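Long-range contacts in conjugal transfer protein TRWB (PDB 1E9R), which probably couples the DNA to the transport machinery in bacterial conjugation as a P-loop ATPase, its six-membered assembly resembling ring helicases and F1-ATPase: residues Gly114-Asn119 against Met224-Phe229; Glu171-Thr176 against Lys217-Val222; Glu120-Tyr125 against Ile231-Glu236. One frame throughout, in Å; residues are numbered along the deposited sequence.

Contact 1 of 3, residues Gly114-Asn119 against Met224-Phe229; sequences GWSFFN and MPDGDF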
loop_
_atom_site.group_PDB
_atom_site.type_symbol
_atom_site.label_atom_id
_atom_site.label_comp_id
_atom_site.label_asym_id
_atom_site.label_seq_id
_atom_site.Cartn_x
_atom_site.Cartn_y
_atom_site.Cartn_z
ATOM N N GLY B 114 20.787 5.509 42.124
ATOM C CA GLY B 114 21.696 4.726 41.298
ATOM C C GLY B 114 20.911 3.561 40.735
ATOM O O GLY B 114 20.091 2.992 41.455
ATOM N N TRP B 115 21.150 3.185 39.478
ATOM C CA TRP B 115 20.370 2.097 38.889
ATOM C C TRP B 115 20.948 1.487 37.615
ATOM O O TRP B 115 21.721 2.126 36.899
ATOM C CB TRP B 115 18.955 2.624 38.587
ATOM C CG TRP B 115 18.028 1.639 37.907
ATOM C CD1 TRP B 115 17.154 0.779 38.511
ATOM C CD2 TRP B 115 17.881 1.437 36.495
ATOM N NE1 TRP B 115 16.466 0.057 37.563
ATOM C CE2 TRP B 115 16.894 0.439 36.317
ATOM C CE3 TRP B 115 18.488 2.000 35.359
ATOM C CZ2 TRP B 115 16.498 -0.006 35.049
ATOM C CZ3 TRP B 115 18.096 1.555 34.101
ATOM C CH2 TRP B 115 17.108 0.561 33.959
ATOM N N SER B 116 20.549 0.243 37.349
ATOM C CA SER B 116 20.933 -0.499 36.143
ATOM C C SER B 116 19.853 -1.558 36.091
ATOM O O SER B 116 19.347 -1.950 37.138
ATOM C CB SER B 116 22.290 -1.184 36.288
ATOM O OG SER B 116 22.151 -2.475 36.874
ATOM N N PHE B 117 19.502 -2.038 34.905
ATOM C CA PHE B 117 18.450 -3.032 34.833
ATOM C C PHE B 117 18.766 -4.289 35.629
ATOM O O PHE B 117 17.869 -5.074 35.929
ATOM C CB PHE B 117 18.113 -3.379 33.377
ATOM C CG PHE B 117 19.080 -4.318 32.721
ATOM C CD1 PHE B 117 20.254 -3.851 32.158
ATOM C CD2 PHE B 117 18.802 -5.676 32.649
ATOM C CE1 PHE B 117 21.136 -4.728 31.531
ATOM C CE2 PHE B 117 19.677 -6.556 32.027
ATOM C CZ PHE B 117 20.844 -6.081 31.468
ATOM N N PHE B 118 20.029 -4.483 35.993
ATOM C CA PHE B 118 20.395 -5.661 36.776
ATOM C C PHE B 118 19.592 -5.715 38.077
ATOM O O PHE B 118 19.238 -6.793 38.561
ATOM C CB PHE B 118 21.893 -5.659 37.117
ATOM C CG PHE B 118 22.777 -6.151 36.006
ATOM C CD1 PHE B 118 22.890 -7.509 35.743
ATOM C CD2 PHE B 118 23.497 -5.258 35.218
ATOM C CE1 PHE B 118 23.710 -7.981 34.703
ATOM C CE2 PHE B 118 24.322 -5.716 34.176
ATOM C CZ PHE B 118 24.427 -7.084 33.920
ATOM N N ASN B 119 19.301 -4.541 38.628
ATOM C CA ASN B 119 18.568 -4.429 39.885
ATOM C C ASN B 119 17.137 -4.953 39.850
ATOM O O ASN B 119 16.506 -5.068 40.904
ATOM C CB ASN B 119 18.525 -2.968 40.356
ATOM C CG ASN B 119 19.909 -2.331 40.440
ATOM O OD1 ASN B 119 20.919 -3.021 40.544
ATOM N ND2 ASN B 119 19.951 -1.000 40.409
ATOM N N MET B 224 24.775 6.065 33.318
ATOM C CA MET B 224 23.825 6.252 34.404
ATOM C C MET B 224 24.498 5.925 35.724
ATOM O O MET B 224 25.072 4.849 35.883
ATOM C CB MET B 224 22.617 5.327 34.228
ATOM C CG MET B 224 21.243 5.971 34.491
ATOM S SD MET B 224 20.740 6.255 36.197
ATOM C CE MET B 224 19.903 7.735 36.041
ATOM N N PRO B 225 24.446 6.860 36.687
ATOM C CA PRO B 225 25.053 6.640 37.998
ATOM C C PRO B 225 24.601 5.287 38.532
ATOM O O PRO B 225 23.404 4.989 38.542
ATOM C CB PRO B 225 24.507 7.804 38.812
ATOM C CG PRO B 225 24.464 8.909 37.785
ATOM C CD PRO B 225 23.863 8.214 36.593
ATOM N N ASP B 226 25.542 4.460 38.969
ATOM C CA ASP B 226 25.159 3.154 39.469
ATOM C C ASP B 226 24.748 3.180 40.923
ATOM O O ASP B 226 25.184 4.032 41.694
ATOM C CB ASP B 226 26.276 2.134 39.266
ATOM C CG ASP B 226 25.750 0.820 38.687
ATOM O OD1 ASP B 226 24.782 0.258 39.266
ATOM O OD2 ASP B 226 26.296 0.351 37.652
ATOM N N GLY B 227 23.885 2.241 41.283
ATOM C CA GLY B 227 23.399 2.150 42.641
ATOM C C GLY B 227 22.598 0.879 42.747
ATOM O O GLY B 227 22.617 0.065 41.823
ATOM N N ASP B 228 21.888 0.705 43.855
ATOM C CA ASP B 228 21.097 -0.502 44.043
ATOM C C ASP B 228 19.596 -0.248 44.039
ATOM O O ASP B 228 18.818 -1.118 44.444
ATOM C CB ASP B 228 21.513 -1.218 45.336
ATOM C CG ASP B 228 21.494 -0.299 46.546
ATOM O OD1 ASP B 228 21.035 0.868 46.423
ATOM O OD2 ASP B 228 21.940 -0.747 47.626
ATOM N N PHE B 229 19.189 0.929 43.573
ATOM C CA PHE B 229 17.773 1.239 43.525
ATOM C C PHE B 229 17.041 0.306 42.566
ATOM O O PHE B 229 17.478 0.106 41.432
ATOM C CB PHE B 229 17.543 2.679 43.090
ATOM C CG PHE B 229 16.096 3.033 42.964
ATOM C CD1 PHE B 229 15.281 3.075 44.089
ATOM C CD2 PHE B 229 15.528 3.276 41.720
ATOM C CE1 PHE B 229 13.914 3.351 43.978
ATOM C CE2 PHE B 229 14.158 3.554 41.602
ATOM C CZ PHE B 229 13.353 3.590 42.733
#
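G114 and G227 meet with their CA atoms 3.4 Å apart, and two backbone bonds fix this close approach of two loops: W115 N gives to P225 O at 3.0 Å, and F229 N gives to G114 O at 3.1 Å with a more bent N-H. Neither glycine carries a CB, so the chains can press together at this point. N119 sits in the short 3-10 turn that follows W115 and S116; with CG anti to the carbonyl carbon (chi1 -53°), its amide folds back toward 224-229. Its ND2 then bridges two carbonyls, reaching G227 O at 3.2 Å and F229 O at 2.9 Å. It sits above both carbonyl planes, 43° and 39° out of them, so it uses a lone pair of neither. F229 O has a second neighbour in W115, whose CD1 edge approaches it to 3.0 Å near the indole plane. W115 CD1 also lies 4.4 Å from F229 CD2. The indole NE1 bonds to the carboxylate of E120, and W262 of helix 252-269 packs edge-to-face against the ring. What joins these two loops is therefore mainly main-chain polarity: four peptide carbonyls receive N-H groups, and N119 is the one side chain among the donors, an arrangement that ties loops together without any strand pairing.

Contact 2 of 3, residues Glu171-Thr176 against Lys217-Val222; sequences ELFHWT and KLPEHV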
loop_
_atom_site.group_PDB
_atom_site.type_symbol
_atom_site.label_atom_id
_atom_site.label_comp_id
_atom_site.label_asym_id
_atom_site.label_seq_id
_atom_site.Cartn_x
_atom_site.Cartn_y
_atom_site.Cartn_z
ATOM N N GLU B 171 31.013 -3.352 31.689
ATOM C CA GLU B 171 31.478 -4.647 31.185
ATOM C C GLU B 171 30.531 -5.182 30.108
ATOM O O GLU B 171 30.966 -5.757 29.103
ATOM C CB GLU B 171 31.571 -5.672 32.324
ATOM C CG GLU B 171 32.933 -5.744 33.006
ATOM C CD GLU B 171 34.028 -6.234 32.066
ATOM O OE1 GLU B 171 33.927 -7.393 31.587
ATOM O OE2 GLU B 171 34.985 -5.458 31.807
ATOM N N LEU B 172 29.235 -4.996 30.346
ATOM C CA LEU B 172 28.189 -5.420 29.430
ATOM C C LEU B 172 28.349 -4.669 28.116
ATOM O O LEU B 172 28.277 -5.248 27.037
ATOM C CB LEU B 172 26.818 -5.114 30.035
ATOM C CG LEU B 172 25.596 -5.521 29.219
ATOM C CD1 LEU B 172 25.573 -7.028 28.995
ATOM C CD2 LEU B 172 24.361 -5.086 29.963
ATOM N N PHE B 173 28.576 -3.368 28.214
ATOM C CA PHE B 173 28.741 -2.559 27.023
ATOM C C PHE B 173 30.016 -2.922 26.266
ATOM O O PHE B 173 30.038 -2.883 25.036
ATOM C CB PHE B 173 28.760 -1.082 27.401
ATOM C CG PHE B 173 28.802 -0.147 26.226
ATOM C CD1 PHE B 173 27.658 0.112 25.485
ATOM C CD2 PHE B 173 29.979 0.513 25.886
ATOM C CE1 PHE B 173 27.687 1.021 24.425
ATOM C CE2 PHE B 173 30.020 1.427 24.826
ATOM C CZ PHE B 173 28.875 1.682 24.097
ATOM N N HIS B 174 31.075 -3.275 26.993
ATOM C CA HIS B 174 32.341 -3.623 26.350
ATOM C C HIS B 174 32.177 -4.862 25.488
ATOM O O HIS B 174 32.493 -4.876 24.299
ATOM C CB HIS B 174 33.433 -3.893 27.394
ATOM C CG HIS B 174 34.686 -4.473 26.809
ATOM N ND1 HIS B 174 35.546 -3.740 26.015
ATOM C CD2 HIS B 174 35.175 -5.738 26.825
ATOM C CE1 HIS B 174 36.506 -4.529 25.565
ATOM N NE2 HIS B 174 36.304 -5.746 26.040
ATOM N N TRP B 175 31.686 -5.915 26.116
ATOM C CA TRP B 175 31.483 -7.170 25.437
ATOM C C TRP B 175 30.543 -7.079 24.252
ATOM O O TRP B 175 30.865 -7.544 23.163
ATOM C CB TRP B 175 30.954 -8.196 26.434
ATOM C CG TRP B 175 32.022 -8.747 27.319
ATOM C CD1 TRP B 175 32.109 -8.653 28.688
ATOM C CD2 TRP B 175 33.178 -9.467 26.890
ATOM N NE1 TRP B 175 33.255 -9.274 29.129
ATOM C CE2 TRP B 175 33.928 -9.781 28.046
ATOM C CE3 TRP B 175 33.652 -9.878 25.635
ATOM C CZ2 TRP B 175 35.128 -10.486 27.981
ATOM C CZ3 TRP B 175 34.836 -10.576 25.573
ATOM C CH2 TRP B 175 35.566 -10.875 26.739
ATOM N N THR B 176 29.384 -6.468 24.465
ATOM C CA THR B 176 28.387 -6.373 23.415
ATOM C C THR B 176 28.717 -5.451 22.263
ATOM O O THR B 176 28.182 -5.642 21.184
ATOM C CB THR B 176 26.980 -5.969 23.969
ATOM O OG1 THR B 176 27.047 -4.698 24.625
ATOM C CG2 THR B 176 26.469 -7.012 24.941
ATOM N N LYS B 217 21.164 1.503 22.081
ATOM C CA LYS B 217 20.387 1.504 23.313
ATOM C C LYS B 217 21.135 1.651 24.632
ATOM O O LYS B 217 20.702 2.393 25.514
ATOM C CB LYS B 217 19.515 0.241 23.384
ATOM C CG LYS B 217 18.673 -0.006 22.151
ATOM C CD LYS B 217 17.823 1.187 21.800
ATOM C CE LYS B 217 17.207 1.029 20.425
ATOM N NZ LYS B 217 16.547 2.285 19.977
ATOM N N LEU B 218 22.259 0.962 24.762
ATOM C CA LEU B 218 23.015 0.962 26.004
ATOM C C LEU B 218 23.749 2.198 26.511
ATOM O O LEU B 218 23.806 2.419 27.722
ATOM C CB LEU B 218 23.994 -0.204 25.986
ATOM C CG LEU B 218 23.320 -1.576 25.958
ATOM C CD1 LEU B 218 24.369 -2.686 25.951
ATOM C CD2 LEU B 218 22.416 -1.707 27.165
ATOM N N PRO B 219 24.321 3.020 25.615
ATOM C CA PRO B 219 25.051 4.222 26.057
ATOM C C PRO B 219 24.627 4.893 27.385
ATOM O O PRO B 219 25.373 4.850 28.366
ATOM C CB PRO B 219 24.930 5.147 24.851
ATOM C CG PRO B 219 25.052 4.168 23.706
ATOM C CD PRO B 219 24.146 3.022 24.150
ATOM N N GLU B 220 23.440 5.499 27.422
ATOM C CA GLU B 220 22.962 6.168 28.632
ATOM C C GLU B 220 22.822 5.250 29.849
ATOM O O GLU B 220 22.843 5.709 30.987
ATOM C CB GLU B 220 21.634 6.858 28.354
ATOM C CG GLU B 220 21.727 7.966 27.324
ATOM C CD GLU B 220 22.815 8.987 27.644
ATOM O OE1 GLU B 220 22.930 9.397 28.821
ATOM O OE2 GLU B 220 23.549 9.389 26.716
ATOM N N HIS B 221 22.672 3.956 29.611
ATOM C CA HIS B 221 22.553 2.996 30.700
ATOM C C HIS B 221 23.924 2.853 31.340
ATOM O O HIS B 221 24.047 2.575 32.536
ATOM C CB HIS B 221 22.124 1.625 30.161
ATOM C CG HIS B 221 20.694 1.554 29.729
ATOM N ND1 HIS B 221 19.696 1.053 30.536
ATOM C CD2 HIS B 221 20.093 1.917 28.570
ATOM C CE1 HIS B 221 18.542 1.107 29.895
ATOM N NE2 HIS B 221 18.755 1.627 28.700
ATOM N N VAL B 222 24.954 3.033 30.521
ATOM C CA VAL B 222 26.325 2.895 30.976
ATOM C C VAL B 222 26.741 4.090 31.812
ATOM O O VAL B 222 27.333 3.935 32.877
ATOM C CB VAL B 222 27.308 2.754 29.776
ATOM C CG1 VAL B 222 28.729 2.603 30.291
ATOM C CG2 VAL B 222 26.935 1.551 28.916
#
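F173 carries the apolar packing of helix 169-178 on 217-222, meeting L218, P219 and V222 in turn. With CG anti to the backbone N (chi1 -175°), its ring reaches out from helix 169-178 toward the 217-222 segment. At the base of the side chain, F173 CB sits 3.5 Å from V222 CG2, and the two side chains cross at about a right angle. Further out, L218 CB comes up to the ring edge, near its plane, 3.7 Å from F173 CD1, while P219 CD approaches F173 CE1 at 4.1 Å. L218 is stretched out beyond CG (chi2 -180°), which carries its CD1 to helix 169-178. There that methyl lies 3.6 Å from T176 OG1 and makes a looser contact with L172 CG.

Polar bonds hold each segment's own backbone rather than joining the two; K217 and E220 have polar partners elsewhere in the chain. T176 OG1, the atom L218 touches, is turned back on its own helix and bonds L172 O at 2.8 Å. T176 N reaches the same oxygen from the opposite face of the carbonyl, so L172 O is gripped twice, and the hydroxyl, bonded to its own helix, lies beside the leucine methyl. L218 O likewise takes two backbone donors, H221 N at 2.7 Å and V222 N.

The contact belongs to the helical region inserted between strands 103-105 and 243-247. L172 and T176 also pack on helix 141-163, H221 leans on helix 252-269, and F173 touches L192 of a second subunit.

Contact 3 of 3, residues Glu120-Tyr125 against Ile231-Glu236; sequences EIRNDY and IRSWLE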
loop_
_atom_site.group_PDB
_atom_site.type_symbol
_atom_site.label_atom_id
_atom_site.label_comp_id
_atom_site.label_asym_id
_atom_site.label_seq_id
_atom_site.Cartn_x
_atom_site.Cartn_y
_atom_site.Cartn_z
ATOM N N GLU B 120 16.619 -5.269 38.662
ATOM C CA GLU B 120 15.238 -5.738 38.554
ATOM C C GLU B 120 15.117 -7.235 38.342
ATOM O O GLU B 120 14.013 -7.781 38.290
ATOM C CB GLU B 120 14.525 -5.020 37.411
ATOM C CG GLU B 120 14.742 -3.512 37.361
ATOM C CD GLU B 120 14.287 -2.781 38.616
ATOM O OE1 GLU B 120 13.651 -3.395 39.493
ATOM O OE2 GLU B 120 14.562 -1.571 38.719
ATOM N N ILE B 121 16.250 -7.908 38.229
ATOM C CA ILE B 121 16.221 -9.337 37.997
ATOM C C ILE B 121 15.948 -10.099 39.285
ATOM O O ILE B 121 16.700 -9.982 40.253
ATOM C CB ILE B 121 17.560 -9.812 37.384
ATOM C CG1 ILE B 121 17.946 -8.910 36.205
ATOM C CG2 ILE B 121 17.446 -11.265 36.930
ATOM C CD1 ILE B 121 16.990 -8.965 35.027
ATOM N N ARG B 122 14.855 -10.857 39.310
ATOM C CA ARG B 122 14.520 -11.667 40.480
ATOM C C ARG B 122 14.606 -13.133 40.057
ATOM O O ARG B 122 15.327 -13.922 40.659
ATOM C CB ARG B 122 13.099 -11.389 40.976
ATOM C CG ARG B 122 12.786 -9.953 41.347
ATOM C CD ARG B 122 13.347 -9.555 42.681
ATOM N NE ARG B 122 12.871 -8.229 43.071
ATOM C CZ ARG B 122 11.637 -7.955 43.491
ATOM N NH1 ARG B 122 10.731 -8.920 43.578
ATOM N NH2 ARG B 122 11.312 -6.715 43.839
ATOM N N ASN B 123 13.864 -13.488 39.013
ATOM C CA ASN B 123 13.847 -14.859 38.505
ATOM C C ASN B 123 14.492 -14.966 37.130
ATOM O O ASN B 123 14.781 -13.959 36.484
ATOM C CB ASN B 123 12.413 -15.364 38.430
ATOM C CG ASN B 123 11.725 -15.317 39.766
ATOM O OD1 ASN B 123 12.040 -16.094 40.659
ATOM N ND2 ASN B 123 10.788 -14.390 39.920
ATOM N N ASP B 124 14.703 -16.195 36.682
ATOM C CA ASP B 124 15.329 -16.422 35.391
ATOM C C ASP B 124 14.560 -15.794 34.238
ATOM O O ASP B 124 15.158 -15.309 33.288
ATOM C CB ASP B 124 15.490 -17.920 35.133
ATOM C CG ASP B 124 16.251 -18.214 33.846
ATOM O OD1 ASP B 124 17.285 -17.544 33.595
ATOM O OD2 ASP B 124 15.820 -19.120 33.091
ATOM N N TYR B 125 13.236 -15.791 34.316
ATOM C CA TYR B 125 12.446 -15.219 33.234
ATOM C C TYR B 125 12.486 -13.689 33.182
ATOM O O TYR B 125 11.947 -13.083 32.252
ATOM C CB TYR B 125 10.993 -15.719 33.313
ATOM C CG TYR B 125 10.118 -15.051 34.360
ATOM C CD1 TYR B 125 9.449 -13.845 34.083
ATOM C CD2 TYR B 125 9.944 -15.629 35.626
ATOM C CE1 TYR B 125 8.622 -13.228 35.050
ATOM C CE2 TYR B 125 9.124 -15.024 36.598
ATOM C CZ TYR B 125 8.467 -13.825 36.305
ATOM O OH TYR B 125 7.675 -13.229 37.269
ATOM N N ILE B 231 13.275 -0.401 40.863
ATOM C CA ILE B 231 11.934 0.105 40.623
ATOM C C ILE B 231 10.905 -0.903 41.143
ATOM O O ILE B 231 9.865 -0.510 41.663
ATOM C CB ILE B 231 11.702 0.364 39.122
ATOM C CG1 ILE B 231 12.610 1.502 38.646
ATOM C CG2 ILE B 231 10.241 0.711 38.870
ATOM C CD1 ILE B 231 12.588 1.724 37.151
ATOM N N ARG B 232 11.208 -2.195 41.018
ATOM C CA ARG B 232 10.306 -3.246 41.487
ATOM C C ARG B 232 10.117 -3.154 42.993
ATOM O O ARG B 232 8.992 -3.197 43.500
ATOM C CB ARG B 232 10.862 -4.627 41.148
ATOM C CG ARG B 232 10.968 -4.892 39.680
ATOM C CD ARG B 232 11.390 -6.316 39.406
ATOM N NE ARG B 232 10.348 -7.280 39.720
ATOM C CZ ARG B 232 10.441 -8.573 39.438
ATOM N NH1 ARG B 232 11.527 -9.042 38.840
ATOM N NH2 ARG B 232 9.447 -9.398 39.740
ATOM N N SER B 233 11.235 -3.046 43.705
ATOM C CA SER B 233 11.216 -2.943 45.159
ATOM C C SER B 233 10.522 -1.650 45.572
ATOM O O SER B 233 9.773 -1.625 46.546
ATOM C CB SER B 233 12.643 -2.970 45.705
ATOM O OG SER B 233 13.283 -4.193 45.386
ATOM N N TRP B 234 10.773 -0.577 44.832
ATOM C CA TRP B 234 10.152 0.700 45.121
ATOM C C TRP B 234 8.622 0.585 45.023
ATOM O O TRP B 234 7.888 1.093 45.874
ATOM C CB TRP B 234 10.647 1.751 44.132
ATOM C CG TRP B 234 9.973 3.072 44.291
ATOM C CD1 TRP B 234 10.207 3.999 45.263
ATOM C CD2 TRP B 234 8.921 3.604 43.473
ATOM N NE1 TRP B 234 9.368 5.077 45.106
ATOM C CE2 TRP B 234 8.568 4.863 44.014
ATOM C CE3 TRP B 234 8.241 3.142 42.336
ATOM C CZ2 TRP B 234 7.562 5.667 43.456
ATOM C CZ3 TRP B 234 7.237 3.942 41.780
ATOM C CH2 TRP B 234 6.910 5.191 42.343
ATOM N N LEU B 235 8.137 -0.079 43.981
ATOM C CA LEU B 235 6.699 -0.231 43.802
ATOM C C LEU B 235 6.075 -0.961 44.972
ATOM O O LEU B 235 4.976 -0.629 45.414
ATOM C CB LEU B 235 6.396 -0.990 42.509
ATOM C CG LEU B 235 6.615 -0.207 41.213
ATOM C CD1 LEU B 235 6.437 -1.125 40.016
ATOM C CD2 LEU B 235 5.643 0.948 41.151
ATOM N N GLU B 236 6.792 -1.951 45.478
ATOM C CA GLU B 236 6.308 -2.754 46.586
ATOM C C GLU B 236 6.379 -2.035 47.920
ATOM O O GLU B 236 5.645 -2.369 48.842
ATOM C CB GLU B 236 7.108 -4.050 46.665
ATOM C CG GLU B 236 7.061 -4.858 45.385
ATOM C CD GLU B 236 7.897 -6.116 45.461
ATOM O OE1 GLU B 236 9.125 -5.994 45.692
ATOM O OE2 GLU B 236 7.325 -7.218 45.284
HETATM O O HOH W 1 10.152 -12.083 38.753
#
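R122 and R232 lie flat on each other as a guanidinium stack, beside a helix start held by E120, in a chain of the P-loop NTPase class; helix 231-236 leads into strand 243-247 of its central sheet. R232 can be followed outward. Its CB faces R122 NH2 and E120 OE1, and CG comes to 3.1 Å from that same carboxylate oxygen. CD passes alongside the backbone carbonyl of E120. A bend there (chi3 71°) swings the head group round, placing NE over the centre of the R122 guanidinium; the two group centres are 4.3 Å apart and the planes only 8° from parallel. R122 CG lies over one face of the R232 guanidinium, 3.3 Å from R232 CZ; its still shorter approach to NH1 is doubtful. In its own plane R232 NH1 gives to E120 O at 2.8 Å, nearly along the C=O axis, and it has a salt bridge to D126 as well.

The E120 side chain does a different job. Its two oxygens take the first amides of the helix: I231 N reaches the syn lone pair of OE2 at 2.8 Å, and R232 N meets OE1 at 3.1 Å. The helix start probably stabilises the negative charge. R122 NH2 makes a salt bridge to E236 OE1 at 3.0 Å, meeting it from above the carboxylate plane, 47° out of it. That acid and D126 probably offset the charge of the stacked arginines.

At the far tip, R232 NH2 donates to a water at 2.9 Å, which also accepts from N123 ND2 and gives a weak bond to Y125 OH; that hydroxyl bonds D250 of a third subunit too.

Coming from the N terminus, the chain leaves strand 103-105 and lays down the first halves of contacts 1 and 3 consecutively, at 114-119 and 120-125. It then runs through helices 126-134 and 141-163 to helix 169-178. Contact 2 closes first, when 217-222 returns to that helix, and it is nested within both of the others. Next 224-229 closes contact 1, and helix 231-236 closes contact 3; these two loops cross, since their segments alternate. Contact 1 touches both neighbours, whereas contacts 2 and 3 stay about 9 Å apart at their nearest atoms. Contacts 1 and 3 tie the start of the helical excursion to its end before strand 243-247, while contact 2 packs two inner parts together.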